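Local atomic coordinates of spermidine N1-acetyltransferase (Vibrio cholerae O1 biovar El Tor, PDB entry 6DAU), a protein that catalyses the transfer of an acetyl group to spermidine and spermine, probably from acetyl-coenzyme A, as a member of the GNAT acetyltransferase family. Residues Ser3-Arg8 / Phe58-Ala63; Tyr30-Pro35 / Ile50-Glu55; Ala54-Val59 / Ile76-Arg81; Ala83-Ile88 / His117-His122. The protein carries 2 engineered substitutions. All blocks are in the same frame, centred on the assembly; numbering follows the deposited sequence.

Interaction 1: residues Ser3-Arg8 / Phe58-Ala63; sequences SQLTLR and FVVEDA
Q4 touches A63 just ahead of the antiparallel pairing between strand 6-9, an outermost strand of the GNAT sheet within this chain, and its neighbour 56-61: Q4 OE1 lies 3.5 Å from A63 CB, a van der Waals touch at the exposed end. L5 brings its CD2 branch to 4.0 Å from D62 CB and also packs on F98 and L102 of helix 98-112. With T6 the strand proper starts. T6 and E61 form a hydrogen-bonded pair in which T6 N donates to E61 O at 2.8 Å, almost straight at 170°, and E61 N answers to T6 O at 3.0 Å; T6 OG1 adds a weak bond to the same E61 O. L7 follows as the non-hydrogen-bonded partner of V60. Their side chains run together on the face carrying helix 98-112, L7 CD1 being 4.0 Å from V60 CG2, while L7 CG rests against F58 CB. At R8 the backbone bonds resume, R8 N reaching V59 O at 3.1 Å. The first R8 torsion (74°) sets CG between backbone N and carbonyl carbon, and the extended chain then carries the guanidinium over V59 CG2 toward E61, on the sheet face away from L7. R8 NH1 belongs to a salt bridge with D14. The salt bridge to E61 is side-on: R8 NE meets OE2 at 2.9 Å and R8 NH2 meets OE1 at 3.0 Å, each from above the carboxylate plane.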
# COMPACT_ATOMS: atom_id res chain seq x y z
N SER C 3 27.83 -9.28 41.87
CA SER C 3 28.76 -8.39 41.16
C SER C 3 28.81 -8.86 39.68
O SER C 3 29.02 -8.05 38.76
CB SER C 3 30.14 -8.50 41.83
N GLN C 4 28.60 -10.17 39.49
CA GLN C 4 28.68 -10.86 38.20
C GLN C 4 27.38 -10.87 37.38
O GLN C 4 27.32 -11.56 36.36
CB GLN C 4 29.17 -12.30 38.42
CG GLN C 4 30.60 -12.34 38.98
CD GLN C 4 31.11 -13.75 39.18
OE1 GLN C 4 30.75 -14.67 38.45
NE2 GLN C 4 31.98 -13.93 40.18
N LEU C 5 26.37 -10.12 37.83
CA LEU C 5 25.15 -9.90 37.03
C LEU C 5 25.35 -8.78 36.02
O LEU C 5 25.90 -7.75 36.34
CB LEU C 5 23.94 -9.56 37.91
CG LEU C 5 23.45 -10.57 38.94
CD1 LEU C 5 22.25 -9.98 39.65
CD2 LEU C 5 23.08 -11.93 38.35
N THR C 6 24.90 -9.00 34.79
CA THR C 6 25.01 -7.99 33.72
C THR C 6 23.63 -7.61 33.18
O THR C 6 22.69 -8.41 33.23
CB THR C 6 25.89 -8.49 32.56
OG1 THR C 6 25.37 -9.73 32.09
CG2 THR C 6 27.35 -8.74 33.00
N LEU C 7 23.50 -6.38 32.71
CA LEU C 7 22.33 -5.91 31.98
C LEU C 7 22.72 -5.74 30.53
O LEU C 7 23.79 -5.21 30.23
CB LEU C 7 21.85 -4.55 32.50
CG LEU C 7 20.80 -4.57 33.63
CD1 LEU C 7 21.39 -5.20 34.88
CD2 LEU C 7 20.36 -3.16 33.94
N ARG C 8 21.88 -6.23 29.62
CA ARG C 8 22.09 -5.91 28.23
C ARG C 8 20.74 -5.63 27.57
O ARG C 8 19.69 -6.13 28.00
CB ARG C 8 22.91 -6.98 27.47
CG ARG C 8 22.16 -8.25 27.18
CD ARG C 8 22.82 -9.25 26.22
NE ARG C 8 22.05 -10.50 26.46
CZ ARG C 8 20.82 -10.74 25.99
NH1 ARG C 8 20.21 -9.86 25.16
NH2 ARG C 8 20.18 -11.86 26.33
N PHE C 58 16.06 -4.26 29.56
CA PHE C 58 17.36 -4.85 29.74
C PHE C 58 17.17 -6.22 30.33
O PHE C 58 16.46 -6.36 31.34
CB PHE C 58 18.24 -3.94 30.63
CG PHE C 58 18.48 -2.60 30.03
CD1 PHE C 58 19.49 -2.43 29.08
CD2 PHE C 58 17.63 -1.54 30.33
CE1 PHE C 58 19.69 -1.20 28.47
CE2 PHE C 58 17.82 -0.30 29.70
CZ PHE C 58 18.85 -0.12 28.79
N VAL C 59 17.74 -7.23 29.69
CA VAL C 59 17.67 -8.56 30.28
C VAL C 59 18.89 -8.75 31.18
O VAL C 59 20.00 -8.34 30.86
CB VAL C 59 17.39 -9.73 29.30
CG1 VAL C 59 16.78 -9.27 28.00
CG2 VAL C 59 18.60 -10.60 29.06
N VAL C 60 18.64 -9.34 32.34
CA VAL C 60 19.66 -9.57 33.33
C VAL C 60 20.19 -10.99 33.15
O VAL C 60 19.41 -11.95 33.11
CB VAL C 60 19.09 -9.35 34.75
CG1 VAL C 60 20.14 -9.63 35.82
CG2 VAL C 60 18.52 -7.94 34.89
N GLU C 61 21.51 -11.12 33.01
CA GLU C 61 22.21 -12.41 32.92
C GLU C 61 23.28 -12.55 34.00
O GLU C 61 23.82 -11.55 34.47
CB GLU C 61 22.83 -12.61 31.54
CG GLU C 61 21.81 -12.83 30.42
CD GLU C 61 22.37 -12.60 29.03
OE1 GLU C 61 21.99 -13.38 28.12
OE2 GLU C 61 23.17 -11.65 28.83
N ASP C 62 23.58 -13.79 34.38
CA ASP C 62 24.74 -14.07 35.22
C ASP C 62 25.95 -14.43 34.34
O ASP C 62 25.85 -14.41 33.11
CB ASP C 62 24.43 -15.14 36.30
CG ASP C 62 24.16 -16.54 35.73
OD1 ASP C 62 24.47 -16.85 34.55
OD2 ASP C 62 23.63 -17.38 36.50
N ALA C 63 27.07 -14.76 34.99
CA ALA C 63 28.33 -15.11 34.32
C ALA C 63 28.16 -16.25 33.30
O ALA C 63 28.81 -16.23 32.25
CB ALA C 63 29.40 -15.46 35.35

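Interaction 2: residues Tyr30-Pro35 / Ile50-Glu55; sequences YWFQEP and IHDNAE. Engineered in segment 30-35: Q33 (natural residue Glu).
Two side-chain torsions bring F32 and E55 together: in each, CG lies beside the backbone N and anti to the carbonyl carbon (chi1 -69° in F32, -51° in E55). The E55 chain then runs extended across the F32 ring, and the two side chains run antiparallel to each other. E55 CB sits over the ring face, 3.9 Å from the centroid of F32, which meets the geometry of a CH-pi contact. Further along, the carboxylate stacks on the same aromatic ring with the two planes 23° apart. Its OE2 accepts from F32 N at 2.9 Å, the donor standing well above the carboxylate plane. F32 occupies the first corner of a type I' turn from W31 to E34, so E55 holds the backbone of a tight hairpin as well as its ring. A water accepts from the N of Q33, an engineered residue, at 2.8 Å; its approach to E55 OE1 is too short to be trusted. At the ring edge, F32 CE2 lies 3.3 Å from D52 O, and the D52 side chain makes an Asx turn by taking A54 N on OD1 at 3.0 Å. H49, the last residue of helix 39-49, stacks with F32, and W31 packs on L42, L45 and Y46 of that helix. E55 meanwhile leans on I74 of strand 67-77 and shares its charge with R57 of strand 56-61, which places the hairpin tip between helix and sheet.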
# COMPACT_ATOMS: atom_id res chain seq x y z
N TYR C 30 1.57 -5.50 28.68
CA TYR C 30 1.58 -4.47 27.67
C TYR C 30 2.96 -4.33 27.05
O TYR C 30 3.96 -4.60 27.71
CB TYR C 30 1.11 -3.12 28.26
CG TYR C 30 -0.33 -3.18 28.74
CD1 TYR C 30 -0.66 -3.65 30.02
CD2 TYR C 30 -1.39 -2.78 27.89
CE1 TYR C 30 -1.99 -3.77 30.43
CE2 TYR C 30 -2.72 -2.84 28.31
CZ TYR C 30 -3.01 -3.36 29.56
OH TYR C 30 -4.32 -3.43 29.96
N TRP C 31 3.01 -3.94 25.78
CA TRP C 31 4.26 -3.65 25.08
C TRP C 31 4.01 -2.30 24.43
O TRP C 31 3.16 -2.20 23.55
CB TRP C 31 4.56 -4.71 24.00
CG TRP C 31 5.95 -4.67 23.49
CD1 TRP C 31 6.40 -4.11 22.30
CD2 TRP C 31 7.11 -5.21 24.13
NE1 TRP C 31 7.76 -4.27 22.18
CE2 TRP C 31 8.23 -4.94 23.29
CE3 TRP C 31 7.32 -5.91 25.33
CZ2 TRP C 31 9.54 -5.34 23.62
CZ3 TRP C 31 8.63 -6.34 25.66
CH2 TRP C 31 9.72 -6.05 24.79
N PHE C 32 4.72 -1.27 24.88
CA PHE C 32 4.49 0.11 24.42
C PHE C 32 3.01 0.46 24.48
O PHE C 32 2.45 0.99 23.53
CB PHE C 32 5.10 0.34 23.04
CG PHE C 32 6.61 0.32 23.04
CD1 PHE C 32 7.32 -0.89 23.10
CD2 PHE C 32 7.33 1.54 23.05
CE1 PHE C 32 8.72 -0.89 23.14
CE2 PHE C 32 8.72 1.53 23.07
CZ PHE C 32 9.42 0.31 23.14
N GLN C 33 2.39 0.13 25.62
CA GLN C 33 0.97 0.43 25.91
C GLN C 33 -0.01 -0.40 25.09
O GLN C 33 -1.22 -0.19 25.17
CB GLN C 33 0.69 1.95 25.78
CG GLN C 33 1.54 2.88 26.66
CD GLN C 33 1.06 2.96 28.13
OE1 GLN C 33 1.47 2.13 28.96
NE2 GLN C 33 0.23 3.98 28.45
N GLU C 34 0.49 -1.37 24.31
CA GLU C 34 -0.40 -2.28 23.56
C GLU C 34 -0.50 -3.61 24.32
O GLU C 34 0.53 -4.17 24.68
CB GLU C 34 0.09 -2.45 22.14
CG GLU C 34 0.37 -1.09 21.43
CD GLU C 34 0.11 -1.13 19.95
OE1 GLU C 34 -1.04 -1.36 19.59
OE2 GLU C 34 1.04 -0.91 19.15
N PRO C 35 -1.73 -4.08 24.61
CA PRO C 35 -1.91 -5.33 25.40
C PRO C 35 -1.56 -6.54 24.53
O PRO C 35 -1.68 -6.47 23.32
CB PRO C 35 -3.42 -5.31 25.72
CG PRO C 35 -4.04 -4.60 24.52
CD PRO C 35 -3.02 -3.55 24.09
N ILE C 50 10.48 -1.41 17.63
CA ILE C 50 11.91 -1.65 17.84
C ILE C 50 12.75 -0.37 18.00
O ILE C 50 13.71 -0.38 18.78
CB ILE C 50 12.47 -2.59 16.74
CG1 ILE C 50 13.93 -2.98 17.03
CG2 ILE C 50 12.33 -1.98 15.34
CD1 ILE C 50 14.44 -4.19 16.26
N HIS C 51 12.40 0.73 17.32
CA HIS C 51 13.18 1.98 17.45
C HIS C 51 12.52 3.02 18.33
O HIS C 51 12.95 4.16 18.38
CB HIS C 51 13.44 2.59 16.04
CG HIS C 51 14.25 1.70 15.16
ND1 HIS C 51 15.60 1.45 15.37
CD2 HIS C 51 13.89 0.95 14.09
CE1 HIS C 51 16.03 0.59 14.46
NE2 HIS C 51 15.02 0.27 13.67
N ASP C 52 11.43 2.64 18.98
CA ASP C 52 10.67 3.58 19.78
C ASP C 52 11.35 3.69 21.17
O ASP C 52 11.58 2.67 21.85
CB ASP C 52 9.22 3.11 19.86
CG ASP C 52 8.30 4.10 20.58
OD1 ASP C 52 8.76 4.98 21.37
OD2 ASP C 52 7.07 3.97 20.38
N ASN C 53 11.62 4.92 21.57
CA ASN C 53 12.35 5.31 22.78
C ASN C 53 11.57 5.46 24.07
O ASN C 53 12.15 5.78 25.11
CB ASN C 53 12.58 6.80 22.60
CG ASN C 53 13.98 7.15 22.31
OD1 ASN C 53 14.82 6.26 22.08
ND2 ASN C 53 14.25 8.47 22.23
N ALA C 54 10.25 5.34 23.97
CA ALA C 54 9.34 5.59 25.10
C ALA C 54 9.49 4.48 26.17
O ALA C 54 9.09 4.68 27.32
CB ALA C 54 7.90 5.74 24.64
N GLU C 55 10.06 3.34 25.77
CA GLU C 55 10.35 2.25 26.72
C GLU C 55 11.72 1.67 26.43
O GLU C 55 12.18 1.69 25.28
CB GLU C 55 9.29 1.13 26.67
CG GLU C 55 7.86 1.64 26.78
CD GLU C 55 6.78 0.59 26.90
OE1 GLU C 55 5.68 0.98 27.33
OE2 GLU C 55 7.01 -0.62 26.58
O HOH W 1 3.82 -0.45 27.95

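Interaction 3: residues Ala54-Val59 / Ile76-Arg81; sequences AERRFV and INYIHR
Y78 OH is gripped by two nitrogens of one arginine: R56 NH2 at 2.9 Å and R56 NE at 3.0 Å. R56 presents its NE/NH2 side to the phenol oxygen, which lies close to the guanidinium plane, with the ring turned 83° from that plane. Because both R56 nitrogens donate, the bond from Y78 OH to the carbonyl O of N53 is consistent with the hydroxyl giving its own proton there. The R56 chain reaches the phenol because it runs extended from CG to NE, crossing I76 at about a right angle; I76 CD1 packs at 3.8 Å against R56 CD. I76 CG2 in turn lies over one face of the Y78 ring. Along the backbone, I76 N donates to A54 O at 3.0 Å with an angle of 162°, near the open end of the hairpin of strands 56-61 and 67-77. A salt bridge and an Asx turn flank this contact. R57 meets E55 end-on, NH1 at 2.7 Å from OE2 and NH2 also on that single oxygen, while R57 NE turns to E72. At the end of strand 67-77, N77 OD1 takes I79 N at 2.8 Å and also H80 N, from opposite faces of its amide plane; this Asx turn shapes the loop. R56 NH1 makes a salt bridge to E37 of the second subunit. The buried arginine thus divides its N-H groups between the Y78 hydroxyl and a carboxylate of the second subunit, and its charge probably polarises that hydroxyl, which would strengthen the bond to N53 O.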
# COMPACT_ATOMS: atom_id res chain seq x y z
N ALA C 54 10.25 5.34 23.97
CA ALA C 54 9.34 5.59 25.10
C ALA C 54 9.49 4.48 26.17
O ALA C 54 9.09 4.68 27.32
CB ALA C 54 7.90 5.74 24.64
N GLU C 55 10.06 3.34 25.77
CA GLU C 55 10.35 2.25 26.72
C GLU C 55 11.72 1.67 26.43
O GLU C 55 12.18 1.69 25.28
CB GLU C 55 9.29 1.13 26.67
CG GLU C 55 7.86 1.64 26.78
CD GLU C 55 6.78 0.59 26.90
OE1 GLU C 55 5.68 0.98 27.33
OE2 GLU C 55 7.01 -0.62 26.58
N ARG C 56 12.37 1.18 27.48
CA ARG C 56 13.71 0.60 27.39
C ARG C 56 13.76 -0.62 28.30
O ARG C 56 13.30 -0.56 29.46
CB ARG C 56 14.78 1.61 27.77
CG ARG C 56 14.96 2.77 26.77
CD ARG C 56 15.89 3.83 27.35
NE ARG C 56 15.85 5.08 26.59
CZ ARG C 56 16.62 5.35 25.53
NH1 ARG C 56 17.49 4.46 25.09
NH2 ARG C 56 16.51 6.50 24.89
N ARG C 57 14.32 -1.71 27.76
CA ARG C 57 14.34 -3.01 28.45
C ARG C 57 15.71 -3.63 28.42
O ARG C 57 16.44 -3.56 27.43
CB ARG C 57 13.32 -3.97 27.84
CG ARG C 57 11.89 -3.59 28.23
CD ARG C 57 10.85 -4.50 27.58
NE ARG C 57 9.51 -4.10 28.04
CZ ARG C 57 8.76 -3.15 27.47
NH1 ARG C 57 7.60 -2.84 27.99
NH2 ARG C 57 9.16 -2.52 26.37
N PHE C 58 16.06 -4.26 29.56
CA PHE C 58 17.36 -4.85 29.74
C PHE C 58 17.17 -6.22 30.33
O PHE C 58 16.46 -6.36 31.34
CB PHE C 58 18.24 -3.94 30.63
CG PHE C 58 18.48 -2.60 30.03
CD1 PHE C 58 19.49 -2.43 29.08
CD2 PHE C 58 17.63 -1.54 30.33
CE1 PHE C 58 19.69 -1.20 28.47
CE2 PHE C 58 17.82 -0.30 29.70
CZ PHE C 58 18.85 -0.12 28.79
N VAL C 59 17.74 -7.23 29.69
CA VAL C 59 17.67 -8.56 30.28
C VAL C 59 18.89 -8.75 31.18
O VAL C 59 20.00 -8.34 30.86
CB VAL C 59 17.39 -9.73 29.30
CG1 VAL C 59 16.78 -9.27 28.00
CG2 VAL C 59 18.60 -10.60 29.06
N ILE C 76 8.69 6.72 29.42
CA ILE C 76 9.81 7.65 29.48
C ILE C 76 9.38 8.92 28.77
O ILE C 76 8.98 8.90 27.61
CB ILE C 76 11.10 7.10 28.83
CG1 ILE C 76 11.43 5.70 29.40
CG2 ILE C 76 12.24 8.09 29.05
CD1 ILE C 76 12.53 5.00 28.62
N ASN C 77 9.42 10.03 29.51
CA ASN C 77 9.09 11.31 28.94
C ASN C 77 10.35 12.18 29.01
O ASN C 77 10.94 12.35 30.07
CB ASN C 77 7.96 11.96 29.74
CG ASN C 77 7.58 13.30 29.19
OD1 ASN C 77 8.37 14.25 29.19
ND2 ASN C 77 6.37 13.38 28.68
N TYR C 78 10.76 12.74 27.87
CA TYR C 78 12.05 13.39 27.75
C TYR C 78 11.96 14.89 27.98
O TYR C 78 12.96 15.56 27.86
CB TYR C 78 12.77 13.04 26.43
CG TYR C 78 13.13 11.55 26.32
CD1 TYR C 78 14.32 11.05 26.87
CD2 TYR C 78 12.26 10.64 25.68
CE1 TYR C 78 14.65 9.69 26.78
CE2 TYR C 78 12.59 9.28 25.56
CZ TYR C 78 13.75 8.82 26.12
OH TYR C 78 14.03 7.46 26.05
N ILE C 79 10.77 15.40 28.29
CA ILE C 79 10.56 16.81 28.69
C ILE C 79 10.59 16.87 30.22
O ILE C 79 11.35 17.62 30.82
CB ILE C 79 9.22 17.41 28.19
CG1 ILE C 79 9.05 17.23 26.67
CG2 ILE C 79 9.07 18.89 28.59
CD1 ILE C 79 10.13 17.87 25.81
N HIS C 80 9.74 16.07 30.84
CA HIS C 80 9.68 16.00 32.30
C HIS C 80 10.80 15.17 32.88
O HIS C 80 11.10 15.31 34.06
CB HIS C 80 8.28 15.54 32.73
CG HIS C 80 7.22 16.48 32.27
ND1 HIS C 80 7.17 17.82 32.63
CD2 HIS C 80 6.09 16.25 31.56
CE1 HIS C 80 6.08 18.37 32.11
NE2 HIS C 80 5.42 17.44 31.44
N ARG C 81 11.44 14.35 32.03
CA ARG C 81 12.59 13.51 32.41
C ARG C 81 12.20 12.52 33.51
O ARG C 81 12.85 12.43 34.54
CB ARG C 81 13.80 14.36 32.82
CG ARG C 81 14.20 15.41 31.78
CD ARG C 81 15.42 16.24 32.32
NE ARG C 81 16.50 15.53 33.03
CZ ARG C 81 17.09 15.99 34.16
NH1 ARG C 81 16.78 17.17 34.75
NH2 ARG C 81 18.01 15.27 34.74

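Interaction 4: residues Ala83-Ile88 / His117-His122; sequences AEFQII and HKIYLH
E84 starts its contact at CB, which lies above the rim of the Y120 ring, 3.5 Å from Y120 CE2. With CG anti to the backbone N (chi1 178°) the chain leads on across Y120, placing E84 CG 3.8 Å from Y120 O. The extended side chain ends at H122: E84 CD approaches H122 ND1, OE1 approaches CE1, and E84 OE2 receives a weak bond from H122 ND1 at 3.1 Å, carboxylate and ring standing 84° apart. Q86 NE2 donates to the same E84 OE2 at 2.8 Å. Behind these side chains runs parallel pairing of the beta-alpha-beta crossover formed by strand 82-89, helix 98-112 and strand 118-124. Y120 N meets A83 O at 3.0 Å, and F85 N meets Y120 O at 2.9 Å. On the face turned to the helix, F85 CB packs 3.5 Å from I119 CG2, while L121 CD2 comes to the F85 ring at its edge. The bonded register runs from A83 to F85, and the axes of the two short strand segments diverge by 51°. This is consistent with the splay of the fourth and fifth strands in GNAT enzymes, where acetyl-coenzyme A usually binds. The chemistry divides by face: aliphatic and aromatic groups seal strand to helix on one, whereas on the other E84 OE2 takes a sound bond from Q86 and a weak one from H122, so the carboxylate links the two strands, loosely on the H122 side.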
# COMPACT_ATOMS: atom_id res chain seq x y z
N ALA C 83 10.32 8.44 34.33
CA ALA C 83 10.02 7.11 33.81
C ALA C 83 9.50 6.23 34.93
O ALA C 83 9.86 6.43 36.11
CB ALA C 83 11.24 6.45 33.16
N GLU C 84 8.69 5.24 34.56
CA GLU C 84 8.24 4.21 35.45
C GLU C 84 9.14 2.99 35.32
O GLU C 84 9.45 2.54 34.20
CB GLU C 84 6.79 3.84 35.19
CG GLU C 84 6.30 2.70 36.10
CD GLU C 84 4.86 2.30 35.83
OE1 GLU C 84 4.11 3.05 35.15
OE2 GLU C 84 4.46 1.22 36.34
N PHE C 85 9.57 2.46 36.46
CA PHE C 85 10.49 1.35 36.53
C PHE C 85 9.73 0.09 37.00
O PHE C 85 8.85 0.16 37.87
CB PHE C 85 11.67 1.72 37.46
CG PHE C 85 12.38 0.57 38.06
CD1 PHE C 85 13.30 -0.20 37.33
CD2 PHE C 85 12.13 0.21 39.38
CE1 PHE C 85 13.93 -1.31 37.89
CE2 PHE C 85 12.75 -0.91 39.96
CZ PHE C 85 13.65 -1.67 39.23
N GLN C 86 10.06 -1.05 36.41
CA GLN C 86 9.60 -2.34 36.90
C GLN C 86 10.76 -3.32 36.78
O GLN C 86 11.61 -3.22 35.88
CB GLN C 86 8.42 -2.85 36.07
CG GLN C 86 7.13 -2.04 36.28
CD GLN C 86 6.11 -2.16 35.15
OE1 GLN C 86 6.16 -3.08 34.33
NE2 GLN C 86 5.16 -1.20 35.10
N ILE C 87 10.77 -4.30 37.68
CA ILE C 87 11.72 -5.37 37.64
C ILE C 87 10.96 -6.71 37.78
O ILE C 87 10.04 -6.81 38.58
CB ILE C 87 12.80 -5.16 38.71
CG1 ILE C 87 13.85 -6.26 38.63
CG2 ILE C 87 12.19 -5.08 40.11
CD1 ILE C 87 14.93 -6.16 39.65
N ILE C 88 11.31 -7.71 36.97
CA ILE C 88 10.80 -9.06 37.17
C ILE C 88 12.01 -9.98 37.31
O ILE C 88 12.89 -9.99 36.44
CB ILE C 88 9.90 -9.57 36.01
CG1 ILE C 88 8.90 -8.49 35.55
CG2 ILE C 88 9.17 -10.83 36.45
CD1 ILE C 88 8.13 -8.78 34.28
N HIS C 117 15.39 12.61 35.56
CA HIS C 117 15.27 13.38 36.77
C HIS C 117 14.54 12.60 37.87
O HIS C 117 14.85 12.76 39.06
CB HIS C 117 14.57 14.71 36.47
CG HIS C 117 14.17 15.47 37.69
ND1 HIS C 117 15.06 16.23 38.45
CD2 HIS C 117 12.96 15.61 38.29
CE1 HIS C 117 14.42 16.79 39.45
NE2 HIS C 117 13.14 16.44 39.37
N LYS C 118 13.58 11.78 37.47
CA LYS C 118 12.70 11.09 38.41
C LYS C 118 12.40 9.69 37.91
O LYS C 118 12.05 9.51 36.74
CB LYS C 118 11.41 11.89 38.63
CG LYS C 118 10.40 11.23 39.56
CD LYS C 118 9.25 12.17 39.94
CE LYS C 118 8.23 11.41 40.78
NZ LYS C 118 7.11 12.29 41.21
N ILE C 119 12.56 8.70 38.80
CA ILE C 119 12.10 7.35 38.54
C ILE C 119 11.02 7.04 39.57
O ILE C 119 11.22 7.28 40.77
CB ILE C 119 13.24 6.32 38.66
CG1 ILE C 119 14.26 6.52 37.54
CG2 ILE C 119 12.72 4.88 38.69
CD1 ILE C 119 13.73 6.35 36.13
N TYR C 120 9.87 6.53 39.12
CA TYR C 120 8.84 6.07 40.04
C TYR C 120 8.44 4.62 39.75
O TYR C 120 8.77 4.08 38.68
CB TYR C 120 7.61 6.99 40.03
CG TYR C 120 6.96 7.13 38.68
CD1 TYR C 120 7.41 8.09 37.76
CD2 TYR C 120 5.91 6.29 38.29
CE1 TYR C 120 6.83 8.20 36.49
CE2 TYR C 120 5.31 6.41 37.03
CZ TYR C 120 5.79 7.37 36.14
OH TYR C 120 5.23 7.49 34.89
N LEU C 121 7.71 4.00 40.68
CA LEU C 121 7.19 2.64 40.49
C LEU C 121 5.92 2.49 41.31
O LEU C 121 5.63 3.31 42.20
CB LEU C 121 8.23 1.59 40.91
CG LEU C 121 8.77 1.73 42.36
CD1 LEU C 121 7.83 1.13 43.39
CD2 LEU C 121 10.13 1.07 42.48
N HIS C 122 5.19 1.43 41.00
CA HIS C 122 4.00 1.02 41.73
C HIS C 122 4.31 -0.30 42.44
O HIS C 122 4.99 -1.16 41.88
CB HIS C 122 2.85 0.80 40.77
CG HIS C 122 2.44 2.04 40.05
ND1 HIS C 122 2.67 2.23 38.71
CD2 HIS C 122 1.85 3.18 40.50
CE1 HIS C 122 2.22 3.42 38.36
NE2 HIS C 122 1.70 4.01 39.43

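Interactions 1, 3 and 4 belong to the same seven-stranded sheet, and 1 and 3 share strand 56-61: 1 pairs it with strand 6-9, while 3 joins its beginning to the end of strand 67-77 and the loop after it. Interactions 3 and 4 are buried; 1 and 2 are partly buried, 1 at the sheet's outer strand and 2 between a small hairpin and a loop. Regular backbone pairing dominates 1, antiparallel, and 4, parallel, whereas 2 and 3 depend more on side chains gripping polar atoms. Interactions 2 and 3 share A54 and E55 and touch through N53 O and Y78 OH; 3 meets 4 where R81 O faces H117 N. Neighbouring subunits reach all four.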